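Local structure of esterase (Rhizomucor miehei CAU432, 4WY8) at residues 67-72 / 117-122. The protein is a carboxylesterase of the alpha/beta hydrolase fold that hydrolyses carboxylic ester bonds. Residues are numbered along the deposited sequence; the frame is centred on the assembly and turned at random.
Sequences ELTITR and FVNYSL
Asn119 reaches across to the neighbouring strand with its side-chain amide and shows how one carboxamide can reinforce the pairing of two strands. With CG beside its own backbone N (chi1 -58°) and the amide turned by a chi2 of -85°, ND2 is brought to residues 67-69. There Asn119 ND2 donates twice: to Thr69 OG1 at 3.0 Å, in a nearly straight bond lying in the amide plane, and to Glu67 O, also at 3.0 Å. The second bond comes from above the plane of that carbonyl, while the backbone N of Asn119 approaches Glu67 O almost end-on at 2.8 Å. One carbonyl oxygen is thus gripped by two N-H groups of a single residue, and both partners of ND2 fix the amide's rotation. Thr69 OG1 is held further by Glu55 on the outer strand 51-59.

The pairing belongs to the antiparallel end of the mixed central sheet of the alpha/beta hydrolase fold, where strand 65-73 lies between 51-59 and 114-118. Thr69 and Phe117 form its hydrogen-bonded pair, with Thr69 N to Phe117 O at 2.9 Å and Phe117 N to Thr69 O at 2.8 Å. Phe117 swings CG anti to its N (chi1 -167°), carrying the ring away from Thr69, with Asn119 OD1 in plane at the ring's edge. On the other face, Leu68 and Val118 lie side by side, Leu68 CD2 4.1 Å from Val118 CG2.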
loop_
_atom_site.group_PDB
_atom_site.type_symbol
_atom_site.label_atom_id
_atom_site.label_comp_id
_atom_site.label_asym_id
_atom_site.label_seq_id
_atom_site.Cartn_x
_atom_site.Cartn_y
_atom_site.Cartn_z
ATOM N N GLU A 67 8.199 19.230 -25.002
ATOM C CA GLU A 67 6.906 19.739 -24.562
ATOM C C GLU A 67 6.505 19.215 -23.187
ATOM O O GLU A 67 6.404 18.005 -22.973
ATOM C CB GLU A 67 5.831 19.409 -25.594
ATOM C CG GLU A 67 6.187 19.857 -27.020
ATOM C CD GLU A 67 6.470 21.353 -27.088
ATOM O OE1 GLU A 67 5.727 22.125 -26.436
ATOM O OE2 GLU A 67 7.423 21.763 -27.792
ATOM N N LEU A 68 6.266 20.156 -22.280
ATOM C CA LEU A 68 5.807 19.894 -20.923
ATOM C C LEU A 68 4.362 20.337 -20.753
ATOM O O LEU A 68 3.973 21.394 -21.263
ATOM C CB LEU A 68 6.673 20.643 -19.911
ATOM C CG LEU A 68 8.185 20.460 -20.059
ATOM C CD1 LEU A 68 8.897 21.290 -18.996
ATOM C CD2 LEU A 68 8.603 19.007 -19.979
ATOM N N THR A 69 3.561 19.515 -20.077
ATOM C CA THR A 69 2.218 19.911 -19.638
ATOM C C THR A 69 2.228 19.989 -18.112
ATOM O O THR A 69 2.444 18.989 -17.435
ATOM C CB THR A 69 1.140 18.909 -20.142
ATOM O OG1 THR A 69 1.270 18.754 -21.557
ATOM C CG2 THR A 69 -0.241 19.399 -19.856
ATOM N N ILE A 70 2.029 21.179 -17.563
ATOM C CA ILE A 70 2.108 21.371 -16.128
ATOM C C ILE A 70 0.741 21.629 -15.525
ATOM O O ILE A 70 0.078 22.617 -15.867
ATOM C CB ILE A 70 3.026 22.540 -15.782
ATOM C CG1 ILE A 70 4.355 22.387 -16.525
ATOM C CG2 ILE A 70 3.212 22.639 -14.265
ATOM C CD1 ILE A 70 5.255 23.585 -16.406
ATOM N N THR A 71 0.320 20.770 -14.598
ATOM C CA THR A 71 -0.977 20.979 -13.953
ATOM C C THR A 71 -0.786 21.303 -12.469
ATOM O O THR A 71 0.108 20.759 -11.832
ATOM C CB THR A 71 -1.904 19.731 -14.126
ATOM O OG1 THR A 71 -1.182 18.556 -13.775
ATOM C CG2 THR A 71 -2.372 19.584 -15.579
ATOM N N ARG A 72 -1.585 22.218 -11.922
ATOM C CA ARG A 72 -1.549 22.473 -10.478
ATOM C C ARG A 72 -2.946 22.735 -9.924
ATOM O O ARG A 72 -3.848 23.054 -10.688
ATOM C CB ARG A 72 -0.572 23.627 -10.144
ATOM C CG ARG A 72 -0.414 24.680 -11.174
ATOM C CD ARG A 72 0.882 25.511 -10.989
ATOM N NE ARG A 72 0.899 26.261 -9.738
ATOM C CZ ARG A 72 1.983 26.464 -8.994
ATOM N NH1 ARG A 72 1.888 27.171 -7.870
ATOM N NH2 ARG A 72 3.160 25.963 -9.368
ATOM N N PHE A 117 4.211 16.904 -16.686
ATOM C CA PHE A 117 3.981 15.827 -17.622
ATOM C C PHE A 117 4.869 15.988 -18.859
ATOM O O PHE A 117 4.724 16.925 -19.627
ATOM C CB PHE A 117 2.488 15.823 -18.012
ATOM C CG PHE A 117 2.036 14.585 -18.743
ATOM C CD1 PHE A 117 2.061 14.532 -20.131
ATOM C CD2 PHE A 117 1.565 13.481 -18.035
ATOM C CE1 PHE A 117 1.627 13.387 -20.809
ATOM C CE2 PHE A 117 1.155 12.337 -18.695
ATOM C CZ PHE A 117 1.178 12.292 -20.086
ATOM N N VAL A 118 5.786 15.063 -19.064
ATOM C CA VAL A 118 6.672 15.167 -20.193
ATOM C C VAL A 118 6.044 14.500 -21.402
ATOM O O VAL A 118 5.752 13.294 -21.364
ATOM C CB VAL A 118 8.026 14.511 -19.890
ATOM C CG1 VAL A 118 8.939 14.638 -21.093
ATOM C CG2 VAL A 118 8.633 15.148 -18.644
ATOM N N ASN A 119 5.772 15.279 -22.450
ATOM C CA ASN A 119 5.273 14.686 -23.681
ATOM C C ASN A 119 6.435 14.175 -24.516
ATOM O O ASN A 119 6.767 14.760 -25.534
ATOM C CB ASN A 119 4.444 15.699 -24.472
ATOM C CG ASN A 119 3.281 16.231 -23.675
ATOM O OD1 ASN A 119 2.211 15.619 -23.639
ATOM N ND2 ASN A 119 3.487 17.357 -22.998
ATOM N N TYR A 120 7.017 13.046 -24.121
ATOM C CA TYR A 120 8.222 12.565 -24.803
ATOM C C TYR A 120 7.915 11.955 -26.179
ATOM O O TYR A 120 6.747 11.689 -26.506
ATOM C CB TYR A 120 8.980 11.571 -23.911
ATOM C CG TYR A 120 8.211 10.334 -23.483
ATOM C CD1 TYR A 120 8.139 9.215 -24.307
ATOM C CD2 TYR A 120 7.578 10.281 -22.246
ATOM C CE1 TYR A 120 7.448 8.088 -23.919
ATOM C CE2 TYR A 120 6.880 9.151 -21.845
ATOM C CZ TYR A 120 6.819 8.065 -22.685
ATOM O OH TYR A 120 6.135 6.939 -22.288
ATOM N N SER A 121 8.954 11.820 -27.007
ATOM C CA SER A 121 8.798 11.313 -28.369
ATOM C C SER A 121 8.494 9.825 -28.357
ATOM O O SER A 121 9.203 9.026 -27.715
ATOM C CB SER A 121 10.047 11.599 -29.203
ATOM O OG SER A 121 10.341 12.995 -29.219
ATOM N N LEU A 122 7.444 9.452 -29.078
ATOM C CA LEU A 122 7.001 8.061 -29.097
ATOM C C LEU A 122 7.704 7.248 -30.179
ATOM O O LEU A 122 8.194 7.794 -31.175
ATOM C CB LEU A 122 5.480 7.996 -29.284
ATOM C CG LEU A 122 4.718 8.649 -28.125
ATOM C CD1 LEU A 122 3.217 8.693 -28.384
ATOM C CD2 LEU A 122 5.034 7.938 -26.802
#